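Local coordinates for tyrosine specific protein phosphatase, putative (Trypanosoma brucei, PDB 3M4U) that is probably a protein tyrosine phosphatase, hydrolysing the phosphate ester of phosphotyrosine in proteins, and is a life cycle switch in the parasite, at residues P8-S13 with T286-L291; V118-K123 with L130-Y135; L190-V195 with D210-V215. All blocks are in the same frame, centred on the assembly; numbering follows the deposited sequence.

Contact 1. Residues P8-S13 with T286-L291; sequences PMAQLS and TVLGRL
Leu288, near the C-terminal end of helix 277-290, packs against Met9 and Ala10 in the N-terminal segment that leads into helix 14-31, so that the N-terminal segment is laid against the last long helix. The branch that makes the contact is CD2 of Leu288. It lies 4.0 Å from Ala10 CB, and the same methyl also comes within 4.0 Å of Ala10 CA, so it rests on CA as well as on the side chain. On the neighbouring residue, Leu288 CD2 is 4.1 Å from Met9 CG. With CG of Leu288 opposite the carbonyl carbon (chi1 -60°), CD2 is carried to the Ala10 side.

The Met9 side chain is turned nearly perpendicular to that of Leu288. The methionine touches through its gamma methylene, CG; it then bends at chi2 and at chi3, which turns SD and CE away from Leu288. The small alanine lets the leucine methyl come close to the main chain, and the CA atoms of Ala10 and Leu288 are only 6.6 Å apart. The interface is small, 106 Å² summed over both sides, and purely apolar. Residues 8-11 have helical backbone angles, and Gln11 N bonds to Pro8 O at 3.2 Å, tying the turn together on its own side of the contact.

Phe7 and Ile295 also lie against Leu288. Met9 continues onto Arg20 and Met21 of helix 14-31, whose start is capped by Ser13 as N-cap, its OG bonded to Ala16 N, while Gln17 NE2 bonds back to Met9 O and joins the turn to the helix. Through Val287, which packs on Ala245 and Ile249, helix 277-290 rests in turn on helix 234-250, which places the turn outside this pair of helices.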
ATOM      1  N   PRO A   8      14.109   4.019 -23.407  1.00 46.76           N
ATOM      2  CA  PRO A   8      15.542   3.736 -23.543  1.00 49.83           C
ATOM      3  C   PRO A   8      16.044   2.645 -22.605  1.00 47.09           C
ATOM      4  O   PRO A   8      17.053   2.004 -22.908  1.00 41.75           O
ATOM      5  CB  PRO A   8      16.191   5.083 -23.202  1.00 48.73           C
ATOM      6  CG  PRO A   8      15.169   6.092 -23.644  1.00 46.83           C
ATOM      7  CD  PRO A   8      13.850   5.463 -23.270  1.00 51.10           C
ATOM      8  N   MET A   9      15.351   2.435 -21.487  1.00 49.29           N
ATOM      9  CA  MET A   9      15.734   1.377 -20.558  1.00 49.71           C
ATOM     10  C   MET A   9      15.627  -0.005 -21.213  1.00 47.72           C
ATOM     11  O   MET A   9      16.336  -0.930 -20.839  1.00 50.15           O
ATOM     12  CB  MET A   9      14.879   1.420 -19.284  1.00 46.76           C
ATOM     13  CG  MET A   9      15.034   0.200 -18.381  1.00 45.18           C
ATOM     14  SD  MET A   9      16.543   0.242 -17.375  1.00 49.19           S
ATOM     15  CE  MET A   9      16.043   1.422 -16.125  1.00 49.80           C
ATOM     16  N   ALA A  10      14.735  -0.147 -22.183  1.00 44.21           N
ATOM     17  CA  ALA A  10      14.522  -1.446 -22.793  1.00 49.58           C
ATOM     18  C   ALA A  10      15.691  -1.803 -23.719  1.00 54.75           C
ATOM     19  O   ALA A  10      15.974  -2.986 -23.951  1.00 55.79           O
ATOM     20  CB  ALA A  10      13.196  -1.472 -23.543  1.00 49.14           C
ATOM     21  N   GLN A  11      16.377  -0.782 -24.235  1.00 48.49           N
ATOM     22  CA  GLN A  11      17.520  -1.008 -25.129  1.00 53.83           C
ATOM     23  C   GLN A  11      18.827  -1.264 -24.372  1.00 53.57           C
ATOM     24  O   GLN A  11      19.797  -1.760 -24.952  1.00 52.63           O
ATOM     25  CB  GLN A  11      17.731   0.172 -26.087  1.00 52.53           C
ATOM     26  CG  GLN A  11      16.529   1.059 -26.309  1.00 51.38           C
ATOM     27  CD  GLN A  11      15.374   0.306 -26.894  1.00 58.17           C
ATOM     28  OE1 GLN A  11      15.536  -0.814 -27.383  1.00 63.52           O
ATOM     29  NE2 GLN A  11      14.190   0.908 -26.847  1.00 51.41           N
ATOM     30  N   LEU A  12      18.863  -0.902 -23.092  1.00 49.91           N
ATOM     31  CA  LEU A  12      20.049  -1.133 -22.267  1.00 51.79           C
ATOM     32  C   LEU A  12      20.301  -2.636 -22.103  1.00 56.40           C
ATOM     33  O   LEU A  12      19.358  -3.442 -22.111  1.00 53.35           O
ATOM     34  CB  LEU A  12      19.902  -0.470 -20.884  1.00 48.53           C
ATOM     35  CG  LEU A  12      20.501   0.908 -20.548  1.00 48.23           C
ATOM     36  CD1 LEU A  12      21.187   1.610 -21.726  1.00 48.39           C
ATOM     37  CD2 LEU A  12      19.441   1.807 -19.941  1.00 49.49           C
ATOM     38  N   SER A  13      21.573  -3.010 -21.963  1.00 52.28           N
ATOM     39  CA  SER A  13      21.920  -4.395 -21.700  1.00 49.29           C
ATOM     40  C   SER A  13      21.474  -4.701 -20.281  1.00 55.42           C
ATOM     41  O   SER A  13      21.422  -3.805 -19.434  1.00 50.87           O
ATOM     42  CB  SER A  13      23.420  -4.607 -21.814  1.00 50.83           C
ATOM     43  OG  SER A  13      24.079  -4.071 -20.677  1.00 55.85           O
ATOM     44  N   THR A 286       7.482  -4.220 -14.516  1.00 41.09           N
ATOM     45  CA  THR A 286       6.065  -4.213 -14.813  1.00 37.40           C
ATOM     46  C   THR A 286       5.898  -3.428 -16.093  1.00 40.93           C
ATOM     47  O   THR A 286       5.174  -3.839 -16.994  1.00 43.45           O
ATOM     48  CB  THR A 286       5.258  -3.533 -13.691  1.00 38.94           C
ATOM     49  OG1 THR A 286       5.498  -4.214 -12.457  1.00 38.32           O
ATOM     50  CG2 THR A 286       3.758  -3.580 -14.007  1.00 41.29           C
ATOM     51  N   VAL A 287       6.585  -2.290 -16.158  1.00 41.57           N
ATOM     52  CA  VAL A 287       6.640  -1.450 -17.362  1.00 41.72           C
ATOM     53  C   VAL A 287       7.205  -2.170 -18.592  1.00 46.62           C
ATOM     54  O   VAL A 287       6.548  -2.230 -19.639  1.00 44.81           O
ATOM     55  CB  VAL A 287       7.509  -0.213 -17.116  1.00 44.31           C
ATOM     56  CG1 VAL A 287       7.701   0.578 -18.417  1.00 39.59           C
ATOM     57  CG2 VAL A 287       6.893   0.645 -16.015  1.00 41.71           C
ATOM     58  N   LEU A 288       8.424  -2.694 -18.462  1.00 36.70           N
ATOM     59  CA  LEU A 288       9.068  -3.420 -19.546  1.00 42.70           C
ATOM     60  C   LEU A 288       8.185  -4.575 -20.005  1.00 48.80           C
ATOM     61  O   LEU A 288       8.008  -4.802 -21.206  1.00 46.65           O
ATOM     62  CB  LEU A 288      10.438  -3.953 -19.105  1.00 42.39           C
ATOM     63  CG  LEU A 288      11.480  -2.917 -18.659  1.00 45.03           C
ATOM     64  CD1 LEU A 288      12.663  -3.578 -17.984  1.00 41.09           C
ATOM     65  CD2 LEU A 288      11.940  -2.014 -19.811  1.00 43.97           C
ATOM     66  N   GLY A 289       7.626  -5.299 -19.044  1.00 43.94           N
ATOM     67  CA  GLY A 289       6.782  -6.439 -19.347  1.00 44.30           C
ATOM     68  C   GLY A 289       5.563  -6.089 -20.180  1.00 49.12           C
ATOM     69  O   GLY A 289       5.191  -6.847 -21.082  1.00 46.00           O
ATOM     70  N   ARG A 290       4.931  -4.951 -19.880  1.00 46.03           N
ATOM     71  CA  ARG A 290       3.730  -4.541 -20.606  1.00 45.85           C
ATOM     72  C   ARG A 290       4.064  -4.039 -21.999  1.00 47.52           C
ATOM     73  O   ARG A 290       3.184  -3.913 -22.838  1.00 47.83           O
ATOM     74  CB  ARG A 290       2.965  -3.455 -19.850  1.00 49.81           C
ATOM     75  CG  ARG A 290       2.442  -3.907 -18.505  1.00 60.08           C
ATOM     76  CD  ARG A 290       1.473  -5.090 -18.591  1.00 57.42           C
ATOM     77  NE  ARG A 290       0.774  -5.247 -17.314  1.00 64.09           N
ATOM     78  CZ  ARG A 290      -0.235  -6.084 -17.086  1.00 72.72           C
ATOM     79  NH1 ARG A 290      -0.692  -6.879 -18.055  1.00 69.61           N
ATOM     80  NH2 ARG A 290      -0.788  -6.126 -15.875  1.00 65.91           N
ATOM     81  N   LEU A 291       5.334  -3.731 -22.227  1.00 47.73           N
ATOM     82  CA  LEU A 291       5.805  -3.304 -23.532  1.00 47.40           C
ATOM     83  C   LEU A 291       6.338  -4.502 -24.312  1.00 50.34           C
ATOM     84  O   LEU A 291       7.011  -4.334 -25.326  1.00 50.63           O
ATOM     85  CB  LEU A 291       6.923  -2.273 -23.378  1.00 45.75           C
ATOM     86  CG  LEU A 291       6.582  -0.943 -22.721  1.00 48.29           C
ATOM     87  CD1 LEU A 291       7.834  -0.104 -22.545  1.00 42.19           C
ATOM     88  CD2 LEU A 291       5.535  -0.212 -23.553  1.00 47.09           C
TER

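Contact 2. Residues V118-K123 with L130-Y135; sequences VVMLTK and LKAERY
Met120 and Tyr135 form a Met-aromatic contact in which the sulfur sits obliquely to the ring, 5.3 Å from Met120 SD to the Tyr135 ring centroid and 60° off the ring normal. The two side chains lie alongside one another, pointing opposite ways, which brings Met120 SD to 3.9 Å from Tyr135 OH. Val118 meets the same hydroxyl from the strand, with CG1 3.7 Å from Tyr135 OH. The methionine is fully extended, with CG anti to the backbone N, and carries its CE methyl on to 3.7 Å from Ala132 CB. Thr122 CG2 lies on that alanine methyl too, 4.0 Å from Ala132 CB.

At the other end, Lys131 CB comes to 3.4 Å from Lys123 O. That carbonyl also accepts a bond from Thr122 OG1 (2.9 Å to Lys123 O), in the carbonyl plane and on a lone pair, which holds the threonine in place. Tyr135 OH is hydrogen-bonded to His228 NE2, and Lys131 NZ forms a salt bridge with Asp199. Segment 130-135 carries the start of the KCxxYWP element of classical tyrosine phosphatases, with Ala132 at the cysteine position, linking the HCX5R loop, through His228, to the aspartate of the WPD loop beside the phosphate-binding cradle.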
ATOM      1  N   VAL A 118      -9.789  -1.688   0.325  1.00 32.57           N
ATOM      2  CA  VAL A 118      -8.564  -1.761   1.122  1.00 33.77           C
ATOM      3  C   VAL A 118      -7.690  -2.908   0.642  1.00 33.47           C
ATOM      4  O   VAL A 118      -8.146  -4.047   0.596  1.00 33.58           O
ATOM      5  CB  VAL A 118      -8.872  -2.048   2.587  1.00 34.65           C
ATOM      6  CG1 VAL A 118      -7.625  -2.618   3.276  1.00 29.43           C
ATOM      7  CG2 VAL A 118      -9.386  -0.780   3.267  1.00 28.94           C
ATOM      8  N   VAL A 119      -6.440  -2.612   0.285  1.00 33.95           N
ATOM      9  CA  VAL A 119      -5.491  -3.648  -0.132  1.00 31.88           C
ATOM     10  C   VAL A 119      -4.391  -3.848   0.917  1.00 30.99           C
ATOM     11  O   VAL A 119      -3.751  -2.878   1.351  1.00 28.93           O
ATOM     12  CB  VAL A 119      -4.868  -3.336  -1.533  1.00 36.71           C
ATOM     13  CG1 VAL A 119      -4.018  -4.513  -2.029  1.00 29.09           C
ATOM     14  CG2 VAL A 119      -5.964  -3.023  -2.559  1.00 30.23           C
ATOM     15  N   MET A 120      -4.204  -5.102   1.337  1.00 27.70           N
ATOM     16  CA  MET A 120      -3.243  -5.470   2.386  1.00 27.93           C
ATOM     17  C   MET A 120      -2.163  -6.393   1.815  1.00 31.90           C
ATOM     18  O   MET A 120      -2.471  -7.505   1.338  1.00 27.92           O
ATOM     19  CB  MET A 120      -3.967  -6.173   3.542  1.00 30.00           C
ATOM     20  CG  MET A 120      -3.073  -6.760   4.646  1.00 25.33           C
ATOM     21  SD  MET A 120      -4.071  -7.373   6.032  1.00 28.24           S
ATOM     22  CE  MET A 120      -2.838  -7.900   7.225  1.00 26.93           C
ATOM     23  N   LEU A 121      -0.906  -5.939   1.866  1.00 25.29           N
ATOM     24  CA  LEU A 121       0.189  -6.627   1.180  1.00 28.70           C
ATOM     25  C   LEU A 121       1.032  -7.456   2.125  1.00 27.10           C
ATOM     26  O   LEU A 121       2.171  -7.849   1.811  1.00 23.98           O
ATOM     27  CB  LEU A 121       1.062  -5.625   0.420  1.00 26.32           C
ATOM     28  CG  LEU A 121       0.225  -4.783  -0.535  1.00 28.48           C
ATOM     29  CD1 LEU A 121       1.025  -3.631  -1.116  1.00 27.41           C
ATOM     30  CD2 LEU A 121      -0.355  -5.673  -1.639  1.00 31.94           C
ATOM     31  N   THR A 122       0.461  -7.740   3.288  1.00 25.08           N
ATOM     32  CA  THR A 122       1.206  -8.493   4.283  1.00 29.78           C
ATOM     33  C   THR A 122       0.402  -9.589   4.960  1.00 31.06           C
ATOM     34  O   THR A 122      -0.835  -9.541   5.003  1.00 33.29           O
ATOM     35  CB  THR A 122       1.760  -7.555   5.385  1.00 30.15           C
ATOM     36  OG1 THR A 122       2.651  -8.291   6.235  1.00 28.65           O
ATOM     37  CG2 THR A 122       0.605  -6.949   6.215  1.00 25.31           C
ATOM     38  N   LYS A 123       1.124 -10.575   5.489  1.00 30.32           N
ATOM     39  CA  LYS A 123       0.567 -11.523   6.438  1.00 33.39           C
ATOM     40  C   LYS A 123       0.547 -10.909   7.839  1.00 35.27           C
ATOM     41  O   LYS A 123       1.252  -9.931   8.102  1.00 34.06           O
ATOM     42  CB  LYS A 123       1.408 -12.792   6.438  1.00 36.77           C
ATOM     43  CG  LYS A 123       1.527 -13.405   5.051  1.00 40.45           C
ATOM     44  CD  LYS A 123       1.650 -14.912   5.122  1.00 44.47           C
ATOM     45  CE  LYS A 123       3.040 -15.330   5.548  1.00 46.07           C
ATOM     46  NZ  LYS A 123       3.248 -16.781   5.308  1.00 45.37           N
ATOM     47  N   LEU A 130       5.822 -10.587  14.146  1.00 36.38           N
ATOM     48  CA  LEU A 130       4.555  -9.851  14.137  1.00 36.44           C
ATOM     49  C   LEU A 130       4.616  -8.733  13.094  1.00 38.85           C
ATOM     50  O   LEU A 130       5.558  -7.945  13.080  1.00 38.05           O
ATOM     51  CB  LEU A 130       4.265  -9.255  15.520  1.00 30.37           C
ATOM     52  CG  LEU A 130       2.996  -8.405  15.611  1.00 40.37           C
ATOM     53  CD1 LEU A 130       1.771  -9.254  15.209  1.00 35.71           C
ATOM     54  CD2 LEU A 130       2.812  -7.770  17.005  1.00 30.15           C
ATOM     55  N   LYS A 131       3.620  -8.677  12.219  1.00 32.15           N
ATOM     56  CA  LYS A 131       3.629  -7.731  11.120  1.00 31.19           C
ATOM     57  C   LYS A 131       2.358  -6.892  11.120  1.00 34.71           C
ATOM     58  O   LYS A 131       2.394  -5.694  10.813  1.00 30.07           O
ATOM     59  CB  LYS A 131       3.774  -8.471   9.785  1.00 32.74           C
ATOM     60  CG  LYS A 131       5.088  -9.229   9.625  1.00 35.15           C
ATOM     61  CD  LYS A 131       6.242  -8.266   9.357  1.00 29.12           C
ATOM     62  CE  LYS A 131       7.558  -8.989   9.210  1.00 32.87           C
ATOM     63  NZ  LYS A 131       8.731  -8.068   8.987  1.00 33.72           N
ATOM     64  N   ALA A 132       1.240  -7.513  11.492  1.00 32.35           N
ATOM     65  CA  ALA A 132      -0.057  -6.851  11.397  1.00 32.32           C
ATOM     66  C   ALA A 132      -1.048  -7.400  12.397  1.00 29.91           C
ATOM     67  O   ALA A 132      -0.823  -8.433  13.023  1.00 30.96           O
ATOM     68  CB  ALA A 132      -0.622  -6.952   9.977  1.00 26.68           C
ATOM     69  N   GLU A 133      -2.153  -6.684  12.543  1.00 33.80           N
ATOM     70  CA  GLU A 133      -3.169  -7.045  13.517  1.00 36.18           C
ATOM     71  C   GLU A 133      -4.448  -7.336  12.762  1.00 32.99           C
ATOM     72  O   GLU A 133      -4.929  -6.502  11.995  1.00 35.02           O
ATOM     73  CB  GLU A 133      -3.378  -5.891  14.510  1.00 39.13           C
ATOM     74  CG  GLU A 133      -4.390  -6.169  15.622  1.00 39.77           C
ATOM     75  CD  GLU A 133      -3.900  -7.193  16.659  1.00 46.74           C
ATOM     76  OE1 GLU A 133      -2.671  -7.420  16.777  1.00 47.69           O
ATOM     77  OE2 GLU A 133      -4.756  -7.764  17.370  1.00 49.37           O
ATOM     78  N   ARG A 134      -5.007  -8.515  12.985  1.00 35.36           N
ATOM     79  CA  ARG A 134      -6.221  -8.919  12.288  1.00 36.58           C
ATOM     80  C   ARG A 134      -7.418  -8.041  12.678  1.00 35.13           C
ATOM     81  O   ARG A 134      -7.666  -7.784  13.863  1.00 43.02           O
ATOM     82  CB  ARG A 134      -6.495 -10.387  12.578  1.00 41.49           C
ATOM     83  CG  ARG A 134      -7.630 -10.977  11.795  1.00 38.13           C
ATOM     84  CD  ARG A 134      -7.984 -12.340  12.346  1.00 37.55           C
ATOM     85  NE  ARG A 134      -9.324 -12.250  12.897  1.00 55.14           N
ATOM     86  CZ  ARG A 134      -9.730 -12.826  14.017  1.00 45.91           C
ATOM     87  NH1 ARG A 134      -8.906 -13.579  14.728  1.00 45.74           N
ATOM     88  NH2 ARG A 134     -10.974 -12.642  14.411  1.00 52.67           N
ATOM     89  N   TYR A 135      -8.142  -7.555  11.681  1.00 33.73           N
ATOM     90  CA  TYR A 135      -9.291  -6.684  11.920  1.00 32.49           C
ATOM     91  C   TYR A 135     -10.494  -7.197  11.160  1.00 29.18           C
ATOM     92  O   TYR A 135     -11.418  -6.452  10.884  1.00 32.93           O
ATOM     93  CB  TYR A 135      -9.002  -5.235  11.484  1.00 30.79           C
ATOM     94  CG  TYR A 135      -8.411  -5.085  10.080  1.00 32.24           C
ATOM     95  CD1 TYR A 135      -9.232  -4.901   8.968  1.00 29.92           C
ATOM     96  CD2 TYR A 135      -7.027  -5.110   9.878  1.00 34.73           C
ATOM     97  CE1 TYR A 135      -8.704  -4.741   7.698  1.00 26.60           C
ATOM     98  CE2 TYR A 135      -6.479  -4.958   8.601  1.00 29.69           C
ATOM     99  CZ  TYR A 135      -7.324  -4.782   7.519  1.00 32.38           C
ATOM    100  OH  TYR A 135      -6.782  -4.638   6.257  1.00 30.09           O
TER

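Contact 3. Residues L190-V195 with D210-V215; sequences LQVQYV and DELLSV
Apolar packing carries this contact, with Leu212 of helix 206-217 reaching Val192 and Tyr194 of strand 187-194. The leucine divides its two methyls between two strand residues. Leu212 CD1 goes to the tyrosine, 3.7 Å from Tyr194 CD2 and 4.0 Å from Tyr194 CB, so it sits at the root of the aromatic side chain, with the leucine set crosswise to the tyrosine. The other methyl, Leu212 CD2, lies 4.0 Å from Val192 CG1, where valine and leucine stand side by side and point opposite ways. One helical turn further on, Val215 adds a looser approach, its CG1 4.4 Å from Val192 CG2. In Val192 CG1 stands anti to the backbone N (chi1 175°) and faces Leu212, which leaves CG2 for Val215.

Polar groups at this site find partners outside the two segments. Tyr194 OH accepts a hydrogen bond from Glu204 N, which fixes the far end of the ring while Leu212 packs near its base. Glu211, on the helix beside Leu212, makes a salt bridge with Arg174. On the other face of the strand, Gln193 is held by Arg175 and by the carbonyl of Thr122.

Main-chain bonds stay within each element's own partners: Val192 pairs with Val118 and Met120 of the adjoining strand, while Val215 N bonds to Glu211 O at 2.8 Å within the helix. The segment axes run nearly antiparallel, 164° apart in direction, with a closest approach of 10.6 Å.

Strand 187-194, helix 206-217 and strand 225-228 form a beta-alpha-beta crossover that steps over strand 117-120, the two strands of the crossover being parallel. The helix thus covers one face of the central sheet of the tyrosine phosphatase fold, and the connection from strand to helix contains the WPD loop.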
ATOM      1  N   LEU A 190     -14.489  -3.623   0.885  1.00 36.90           N
ATOM      2  CA  LEU A 190     -13.870  -4.863   0.450  1.00 38.49           C
ATOM      3  C   LEU A 190     -12.367  -4.839   0.728  1.00 39.56           C
ATOM      4  O   LEU A 190     -11.649  -3.984   0.196  1.00 37.58           O
ATOM      5  CB  LEU A 190     -14.107  -5.061  -1.050  1.00 35.47           C
ATOM      6  CG  LEU A 190     -13.297  -6.213  -1.646  1.00 38.48           C
ATOM      7  CD1 LEU A 190     -13.830  -7.547  -1.146  1.00 35.73           C
ATOM      8  CD2 LEU A 190     -13.320  -6.162  -3.160  1.00 40.38           C
ATOM      9  N   GLN A 191     -11.877  -5.745   1.570  1.00 38.04           N
ATOM     10  CA  GLN A 191     -10.433  -5.858   1.676  1.00 36.92           C
ATOM     11  C   GLN A 191      -9.924  -6.986   0.802  1.00 35.44           C
ATOM     12  O   GLN A 191     -10.540  -8.043   0.697  1.00 32.54           O
ATOM     13  CB  GLN A 191      -9.924  -6.016   3.122  1.00 35.84           C
ATOM     14  CG  GLN A 191      -9.883  -7.450   3.589  1.00 43.86           C
ATOM     15  CD  GLN A 191      -8.606  -7.861   4.325  1.00 35.85           C
ATOM     16  OE1 GLN A 191      -7.708  -7.062   4.595  1.00 35.77           O
ATOM     17  NE2 GLN A 191      -8.544  -9.136   4.669  1.00 36.29           N
ATOM     18  N   VAL A 192      -8.784  -6.735   0.174  1.00 32.72           N
ATOM     19  CA  VAL A 192      -8.087  -7.756  -0.575  1.00 32.67           C
ATOM     20  C   VAL A 192      -6.693  -7.952   0.036  1.00 34.15           C
ATOM     21  O   VAL A 192      -5.894  -7.011   0.086  1.00 33.51           O
ATOM     22  CB  VAL A 192      -8.005  -7.357  -2.075  1.00 36.03           C
ATOM     23  CG1 VAL A 192      -7.178  -8.348  -2.876  1.00 30.82           C
ATOM     24  CG2 VAL A 192      -9.409  -7.239  -2.659  1.00 34.29           C
ATOM     25  N   GLN A 193      -6.412  -9.165   0.517  1.00 30.90           N
ATOM     26  CA  GLN A 193      -5.128  -9.455   1.137  1.00 27.63           C
ATOM     27  C   GLN A 193      -4.300 -10.386   0.285  1.00 35.01           C
ATOM     28  O   GLN A 193      -4.765 -11.471  -0.123  1.00 34.09           O
ATOM     29  CB  GLN A 193      -5.304 -10.063   2.531  1.00 29.50           C
ATOM     30  CG  GLN A 193      -4.007 -10.216   3.309  1.00 27.64           C
ATOM     31  CD  GLN A 193      -4.123 -11.206   4.459  1.00 34.91           C
ATOM     32  OE1 GLN A 193      -5.178 -11.822   4.654  1.00 33.17           O
ATOM     33  NE2 GLN A 193      -3.036 -11.368   5.229  1.00 30.72           N
ATOM     34  N   TYR A 194      -3.066  -9.960   0.014  1.00 30.73           N
ATOM     35  CA  TYR A 194      -2.120 -10.778  -0.721  1.00 25.08           C
ATOM     36  C   TYR A 194      -1.038 -11.226   0.230  1.00 33.27           C
ATOM     37  O   TYR A 194      -0.392 -10.381   0.888  1.00 34.04           O
ATOM     38  CB  TYR A 194      -1.500  -9.978  -1.860  1.00 33.30           C
ATOM     39  CG  TYR A 194      -0.401 -10.714  -2.605  1.00 33.78           C
ATOM     40  CD1 TYR A 194      -0.532 -12.063  -2.934  1.00 32.73           C
ATOM     41  CD2 TYR A 194       0.757 -10.051  -2.997  1.00 33.02           C
ATOM     42  CE1 TYR A 194       0.476 -12.738  -3.606  1.00 34.07           C
ATOM     43  CE2 TYR A 194       1.767 -10.708  -3.687  1.00 34.42           C
ATOM     44  CZ  TYR A 194       1.624 -12.056  -3.995  1.00 34.84           C
ATOM     45  OH  TYR A 194       2.640 -12.702  -4.680  1.00 30.94           O
ATOM     46  N   VAL A 195      -0.840 -12.545   0.307  1.00 28.80           N
ATOM     47  CA  VAL A 195       0.081 -13.133   1.273  1.00 29.70           C
ATOM     48  C   VAL A 195       1.341 -13.765   0.648  1.00 32.72           C
ATOM     49  O   VAL A 195       2.131 -14.429   1.338  1.00 28.86           O
ATOM     50  CB  VAL A 195      -0.639 -14.160   2.191  1.00 33.77           C
ATOM     51  CG1 VAL A 195      -1.829 -13.510   2.878  1.00 35.33           C
ATOM     52  CG2 VAL A 195      -1.095 -15.390   1.390  1.00 32.74           C
ATOM     53  N   ASP A 210      -0.274  -8.824 -10.981  1.00 36.04           N
ATOM     54  CA  ASP A 210      -1.145  -8.337 -12.041  1.00 36.81           C
ATOM     55  C   ASP A 210      -2.610  -8.344 -11.632  1.00 34.49           C
ATOM     56  O   ASP A 210      -3.355  -7.437 -11.977  1.00 35.61           O
ATOM     57  CB  ASP A 210      -0.971  -9.177 -13.304  1.00 36.87           C
ATOM     58  CG  ASP A 210       0.333  -8.896 -14.015  1.00 45.62           C
ATOM     59  OD1 ASP A 210       1.034  -7.927 -13.624  1.00 46.50           O
ATOM     60  OD2 ASP A 210       0.652  -9.644 -14.972  1.00 45.99           O
ATOM     61  N   GLU A 211      -3.035  -9.374 -10.919  1.00 32.79           N
ATOM     62  CA  GLU A 211      -4.398  -9.386 -10.432  1.00 33.85           C
ATOM     63  C   GLU A 211      -4.627  -8.169  -9.528  1.00 35.59           C
ATOM     64  O   GLU A 211      -5.639  -7.468  -9.656  1.00 34.92           O
ATOM     65  CB  GLU A 211      -4.721 -10.700  -9.709  1.00 35.83           C
ATOM     66  CG  GLU A 211      -6.131 -10.751  -9.103  1.00 38.62           C
ATOM     67  CD  GLU A 211      -7.245 -10.702 -10.140  1.00 46.32           C
ATOM     68  OE1 GLU A 211      -6.949 -10.592 -11.356  1.00 49.56           O
ATOM     69  OE2 GLU A 211      -8.424 -10.776  -9.738  1.00 45.72           O
ATOM     70  N   LEU A 212      -3.669  -7.885  -8.648  1.00 29.69           N
ATOM     71  CA  LEU A 212      -3.829  -6.750  -7.744  1.00 32.65           C
ATOM     72  C   LEU A 212      -4.002  -5.464  -8.529  1.00 32.06           C
ATOM     73  O   LEU A 212      -4.917  -4.677  -8.265  1.00 32.31           O
ATOM     74  CB  LEU A 212      -2.644  -6.618  -6.786  1.00 31.08           C
ATOM     75  CG  LEU A 212      -2.476  -7.758  -5.783  1.00 35.04           C
ATOM     76  CD1 LEU A 212      -1.166  -7.602  -5.011  1.00 30.71           C
ATOM     77  CD2 LEU A 212      -3.694  -7.820  -4.839  1.00 31.60           C
ATOM     78  N   LEU A 213      -3.113  -5.249  -9.489  1.00 31.72           N
ATOM     79  CA  LEU A 213      -3.161  -4.042 -10.299  1.00 33.71           C
ATOM     80  C   LEU A 213      -4.498  -3.963 -10.991  1.00 33.94           C
ATOM     81  O   LEU A 213      -5.073  -2.887 -11.114  1.00 39.01           O
ATOM     82  CB  LEU A 213      -2.028  -4.050 -11.315  1.00 29.32           C
ATOM     83  CG  LEU A 213      -0.672  -3.836 -10.650  1.00 31.94           C
ATOM     84  CD1 LEU A 213       0.488  -4.339 -11.518  1.00 33.89           C
ATOM     85  CD2 LEU A 213      -0.489  -2.354 -10.262  1.00 31.55           C
ATOM     86  N   SER A 214      -5.004  -5.117 -11.419  1.00 33.98           N
ATOM     87  CA  SER A 214      -6.274  -5.184 -12.135  1.00 38.08           C
ATOM     88  C   SER A 214      -7.440  -4.835 -11.205  1.00 39.07           C
ATOM     89  O   SER A 214      -8.370  -4.108 -11.575  1.00 37.56           O
ATOM     90  CB  SER A 214      -6.459  -6.575 -12.772  1.00 39.71           C
ATOM     91  OG  SER A 214      -7.830  -6.833 -13.062  1.00 46.15           O
ATOM     92  N   VAL A 215      -7.383  -5.362  -9.989  1.00 36.02           N
ATOM     93  CA  VAL A 215      -8.382  -5.047  -8.986  1.00 32.33           C
ATOM     94  C   VAL A 215      -8.405  -3.557  -8.656  1.00 37.84           C
ATOM     95  O   VAL A 215      -9.467  -2.983  -8.418  1.00 39.02           O
ATOM     96  CB  VAL A 215      -8.127  -5.826  -7.705  1.00 36.17           C
ATOM     97  CG1 VAL A 215      -8.863  -5.169  -6.528  1.00 30.04           C
ATOM     98  CG2 VAL A 215      -8.529  -7.276  -7.893  1.00 31.59           C
TER

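In the fold
Contacts 2 and 3 lie in the interior, 10 and 11 Å from the chain's centre, and share one sheet, in which their strands 117-120 and 187-194 are parallel neighbours. Contact 3 covers one face of that sheet with a helix, by aliphatic and aromatic packing. Contact 2 joins the C-terminal end of a strand to a loop near the phosphate site, and its chemistry is more mixed, with sulfur, hydroxyl and carbonyl groups. Contact 1 is small and apolar, 24 Å from the centre, peripheral yet locally buried, where the N-terminal segment meets the last long helix; a long, weak ion pair between Arg290 and Asp210 links it to contact 3.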